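350aa long hypothetical aspartate-semialdehyde dehydrogenase (Sulfolobus tokodaii, PDB 2EP5) probably catalyses the NADP-dependent interconversion of malonyl-CoA and 3-oxopropanoate, as a member of the aspartate-semialdehyde dehydrogenase family. Local coordinates at residues Arg293-Pro296 / Ile297-Val300; His128-Leu131 / Leu132-Gln135. One frame throughout, in Å; residues are numbered along the deposited sequence.

How the contacts relate
Both contacts are local, but they serve different parts of the fold: contact 1 is a capped short helix, contact 2 a 3-10 turn running into a helix. Contact 2 (128-135) leads into helix 132-140 beside the parallel sheet of the Rossmann-type nucleotide-binding part, whereas contact 1 (293-300) belongs to the dimerisation part and its mixed sheet. They lie on opposite sides of the chain's centre, their own centres about 37 Å apart and their nearest atoms about 24 Å apart. Contact 1 is near the predicted active site: the side chain of Val300 is about 8 Å from that of His244 and about 11 Å from that of Cys151. It also reaches two neighbouring subunits, while contact 2 touches none.

Contact 1 (Arg293-Pro296 / Ile297-Val300); sequences RPQP and IIDV
Gln295, the N-cap of the short helix 296-299, receives two backbone N-H groups on its carbonyl, Asp299 N at 2.8 Å from Gln295 O nearly in line with the C=O and Ile298 N from above the carbonyl plane. Pro296 suits the first turn, where its missing N-H is not needed, and its own carbonyl accepts from Val300 N.

Asp299 and Arg293 form a side-on salt bridge, with guanidinium and carboxylate only 2° from coplanar. Arg293 NE gives to Asp299 OD2 at 2.8 Å, and Arg293 NH2 to Asp299 OD1 at 2.6 Å, both on syn lone pairs. The anti lone pair of Asp299 OD2 accepts Gln295 N at 3.1 Å, so three bonds fix the carboxylate's rotation. Bends at chi2 and chi3 (-76° and -75°) turn the arginine so that NE and NH2 face Asp299 edge-on. Ile298 CG2 covers one guanidinium face, 3.4 Å from Arg293 NH2, while Ile298 CD1 rests against the Gln295 amide.

Gln295 OE1 accepts from Asn196 ND2 of the second subunit, whose OD1 accepts Ile297 N. Pro294, preceded by a cis peptide, packs with Asp299 on strands 308-316 and 319-326 of the mixed sheet.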
loop_
_atom_site.group_PDB
_atom_site.type_symbol
_atom_site.label_atom_id
_atom_site.label_comp_id
_atom_site.label_asym_id
_atom_site.label_seq_id
_atom_site.Cartn_x
_atom_site.Cartn_y
_atom_site.Cartn_z
ATOM N N ARG A 293 -10.617 16.107 8.873
ATOM C CA ARG A 293 -11.675 15.452 8.120
ATOM C C ARG A 293 -12.031 16.322 6.911
ATOM O O ARG A 293 -11.819 17.539 6.932
ATOM C CB ARG A 293 -12.898 15.250 9.018
ATOM C CG ARG A 293 -12.612 14.401 10.246
ATOM C CD ARG A 293 -12.495 12.910 9.922
ATOM N NE ARG A 293 -13.803 12.307 9.680
ATOM C CZ ARG A 293 -14.765 12.218 10.598
ATOM N NH1 ARG A 293 -14.558 12.688 11.820
ATOM N NH2 ARG A 293 -15.937 11.670 10.294
ATOM N N PRO A 294 -12.590 15.716 5.843
ATOM C CA PRO A 294 -12.913 14.290 5.696
ATOM C C PRO A 294 -11.734 13.395 5.323
ATOM O O PRO A 294 -10.701 13.864 4.846
ATOM C CB PRO A 294 -13.958 14.298 4.600
ATOM C CG PRO A 294 -13.390 15.355 3.668
ATOM C CD PRO A 294 -12.977 16.460 4.627
ATOM N N GLN A 295 -11.916 12.099 5.547
ATOM C CA GLN A 295 -10.920 11.089 5.223
ATOM C C GLN A 295 -11.638 9.911 4.572
ATOM O O GLN A 295 -12.664 9.451 5.064
ATOM C CB GLN A 295 -10.210 10.583 6.484
ATOM C CG GLN A 295 -9.183 11.512 7.090
ATOM C CD GLN A 295 -8.504 10.874 8.285
ATOM O OE1 GLN A 295 -8.018 9.752 8.196
ATOM N NE2 GLN A 295 -8.470 11.586 9.411
ATOM N N PRO A 296 -11.105 9.417 3.451
ATOM C CA PRO A 296 -11.697 8.286 2.738
ATOM C C PRO A 296 -12.144 7.118 3.627
ATOM O O PRO A 296 -13.311 6.727 3.595
ATOM C CB PRO A 296 -10.587 7.884 1.781
ATOM C CG PRO A 296 -10.034 9.211 1.391
ATOM C CD PRO A 296 -9.941 9.943 2.715
ATOM N N ILE A 297 -11.227 6.570 4.429
ATOM C CA ILE A 297 -11.564 5.419 5.269
ATOM C C ILE A 297 -12.613 5.660 6.351
ATOM O O ILE A 297 -13.162 4.706 6.898
ATOM C CB ILE A 297 -10.303 4.793 5.933
ATOM C CG1 ILE A 297 -9.668 5.769 6.921
ATOM C CG2 ILE A 297 -9.307 4.400 4.865
ATOM C CD1 ILE A 297 -8.472 5.184 7.667
ATOM N N ILE A 298 -12.907 6.920 6.649
ATOM C CA ILE A 298 -13.896 7.235 7.674
ATOM C C ILE A 298 -15.225 7.725 7.123
ATOM O O ILE A 298 -16.283 7.307 7.585
ATOM C CB ILE A 298 -13.405 8.350 8.634
ATOM C CG1 ILE A 298 -12.113 7.934 9.339
ATOM C CG2 ILE A 298 -14.498 8.669 9.661
ATOM C CD1 ILE A 298 -11.481 9.070 10.122
ATOM N N ASP A 299 -15.167 8.606 6.130
ATOM C CA ASP A 299 -16.365 9.223 5.579
ATOM C C ASP A 299 -16.881 8.784 4.213
ATOM O O ASP A 299 -17.984 9.156 3.826
ATOM C CB ASP A 299 -16.151 10.735 5.567
ATOM C CG ASP A 299 -15.764 11.276 6.932
ATOM O OD1 ASP A 299 -16.599 11.187 7.857
ATOM O OD2 ASP A 299 -14.627 11.784 7.079
ATOM N N VAL A 300 -16.105 7.998 3.479
ATOM C CA VAL A 300 -16.532 7.564 2.153
ATOM C C VAL A 300 -17.917 6.917 2.106
ATOM O O VAL A 300 -18.663 7.116 1.151
ATOM C CB VAL A 300 -15.516 6.579 1.528
ATOM C CG1 VAL A 300 -15.649 5.204 2.158
ATOM C CG2 VAL A 300 -15.727 6.506 0.025
#

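Contact 2 (His128-Leu131 / Leu132-Gln135); sequences HLEL and LKFQ
Leu129 and Leu132 share the same first torsion, CG anti to the carbonyl carbon (chi1 -77° and -69°), and therefore run side by side in one direction from residues three apart. Glu130 and Lys133 repeat this on another side of the turn, where a bend at chi3 of the lysine (56°) leaves Lys133 NZ within reach of a water shared with Glu130 OE1.

Three i to i+3 bonds carry the 3-10 turn into the helix. Leu132 N donates to Leu129 O at 2.8 Å, Lys133 N to Glu130 O at 3.0 Å, and Phe134 N to Leu131 O at 3.2 Å. Each donor stands well above the carbonyl plane. Leu131 O is also approached by Gln135 N in a weak bond of the i to i+4 kind, the spacing of an alpha-helix.

Leucines fit the inward side because their branched ends pack without polar needs: Leu129 CD2 meets Leu132 CD1 at 4.0 Å. The charged pair suits the more accessible side. Glu130 OE1 and Lys133 NZ are 4.5 Å apart, too far for a salt bridge. The water links them, accepting from Lys133 NZ at 2.8 Å and donating only weakly to Glu130 OE1 at 3.4 Å. The aliphatic part of the lysine has a second use, since Lys133 CB lies 3.7 Å above one face of the Phe134 ring, displaced toward its rim. The same ring comes obliquely to the Glu130 carbonyl.

Leu129 and Leu132 both pack on Met344 of helix 334-347, and Leu132 also reaches Ile144 and Val146 on strand 144-147, the edge of the parallel sheet within this chain. Leu131 turns instead to Pro118 and to Ile224 of strand 224-225, so the turn meets the C-terminal helix, the parallel sheet and the small two-stranded sheet.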
loop_
_atom_site.group_PDB
_atom_site.type_symbol
_atom_site.label_atom_id
_atom_site.label_comp_id
_atom_site.label_asym_id
_atom_site.label_seq_id
_atom_site.Cartn_x
_atom_site.Cartn_y
_atom_site.Cartn_z
ATOM N N HIS A 128 -33.678 20.840 -14.534
ATOM C CA HIS A 128 -33.181 20.768 -15.897
ATOM C C HIS A 128 -33.861 19.689 -16.726
ATOM O O HIS A 128 -33.767 19.701 -17.952
ATOM C CB HIS A 128 -31.663 20.571 -15.899
ATOM C CG HIS A 128 -30.901 21.772 -15.426
ATOM N ND1 HIS A 128 -29.528 21.867 -15.519
ATOM C CD2 HIS A 128 -31.322 22.934 -14.872
ATOM C CE1 HIS A 128 -29.138 23.039 -15.049
ATOM N NE2 HIS A 128 -30.206 23.706 -14.650
ATOM N N LEU A 129 -34.554 18.762 -16.064
ATOM C CA LEU A 129 -35.260 17.687 -16.767
ATOM C C LEU A 129 -36.324 18.230 -17.728
ATOM O O LEU A 129 -36.792 17.524 -18.621
ATOM C CB LEU A 129 -35.913 16.728 -15.764
ATOM C CG LEU A 129 -34.962 15.741 -15.080
ATOM C CD1 LEU A 129 -35.673 15.010 -13.948
ATOM C CD2 LEU A 129 -34.437 14.759 -16.117
ATOM N N GLU A 130 -36.702 19.487 -17.537
ATOM C CA GLU A 130 -37.696 20.107 -18.398
ATOM C C GLU A 130 -37.227 20.095 -19.847
ATOM O O GLU A 130 -38.037 20.231 -20.767
ATOM C CB GLU A 130 -37.968 21.546 -17.958
ATOM C CG GLU A 130 -38.526 21.667 -16.555
ATOM C CD GLU A 130 -39.525 22.798 -16.435
ATOM O OE1 GLU A 130 -40.562 22.736 -17.131
ATOM O OE2 GLU A 130 -39.279 23.747 -15.656
ATOM N N LEU A 131 -35.921 19.938 -20.048
ATOM C CA LEU A 131 -35.368 19.900 -21.397
ATOM C C LEU A 131 -35.984 18.749 -22.159
ATOM O O LEU A 131 -36.023 18.765 -23.387
ATOM C CB LEU A 131 -33.851 19.704 -21.377
ATOM C CG LEU A 131 -32.933 20.909 -21.176
ATOM C CD1 LEU A 131 -31.476 20.443 -21.247
ATOM C CD2 LEU A 131 -33.201 21.961 -22.248
ATOM N N LEU A 132 -36.463 17.748 -21.428
ATOM C CA LEU A 132 -37.056 16.577 -22.055
ATOM C C LEU A 132 -38.316 16.897 -22.850
ATOM O O LEU A 132 -38.691 16.148 -23.749
ATOM C CB LEU A 132 -37.362 15.511 -20.996
ATOM C CG LEU A 132 -36.139 14.845 -20.359
ATOM C CD1 LEU A 132 -36.579 13.805 -19.325
ATOM C CD2 LEU A 132 -35.293 14.202 -21.446
ATOM N N LYS A 133 -38.958 18.012 -22.523
ATOM C CA LYS A 133 -40.187 18.422 -23.201
ATOM C C LYS A 133 -40.000 18.799 -24.667
ATOM O O LYS A 133 -40.959 18.810 -25.426
ATOM C CB LYS A 133 -40.821 19.609 -22.472
ATOM C CG LYS A 133 -41.426 19.270 -21.116
ATOM C CD LYS A 133 -41.918 20.523 -20.393
ATOM C CE LYS A 133 -42.927 21.304 -21.234
ATOM N NZ LYS A 133 -43.446 22.521 -20.535
ATOM N N PHE A 134 -38.767 19.083 -25.068
ATOM C CA PHE A 134 -38.494 19.504 -26.437
ATOM C C PHE A 134 -37.421 18.676 -27.122
ATOM O O PHE A 134 -37.097 18.906 -28.292
ATOM C CB PHE A 134 -38.067 20.973 -26.417
ATOM C CG PHE A 134 -38.941 21.839 -25.555
ATOM C CD1 PHE A 134 -40.139 22.355 -26.047
ATOM C CD2 PHE A 134 -38.587 22.106 -24.232
ATOM C CE1 PHE A 134 -40.973 23.126 -25.239
ATOM C CE2 PHE A 134 -39.417 22.877 -23.411
ATOM C CZ PHE A 134 -40.614 23.387 -23.920
ATOM N N GLN A 135 -36.874 17.709 -26.397
ATOM C CA GLN A 135 -35.814 16.865 -26.932
ATOM C C GLN A 135 -36.205 16.090 -28.191
ATOM O O GLN A 135 -35.515 16.161 -29.205
ATOM C CB GLN A 135 -35.322 15.899 -25.848
ATOM C CG GLN A 135 -34.234 14.950 -26.311
ATOM C CD GLN A 135 -33.654 14.128 -25.173
ATOM O OE1 GLN A 135 -32.941 14.651 -24.318
ATOM N NE2 GLN A 135 -33.962 12.837 -25.154
HETATM O O HOH W 1 -43.728 21.821 -17.803
#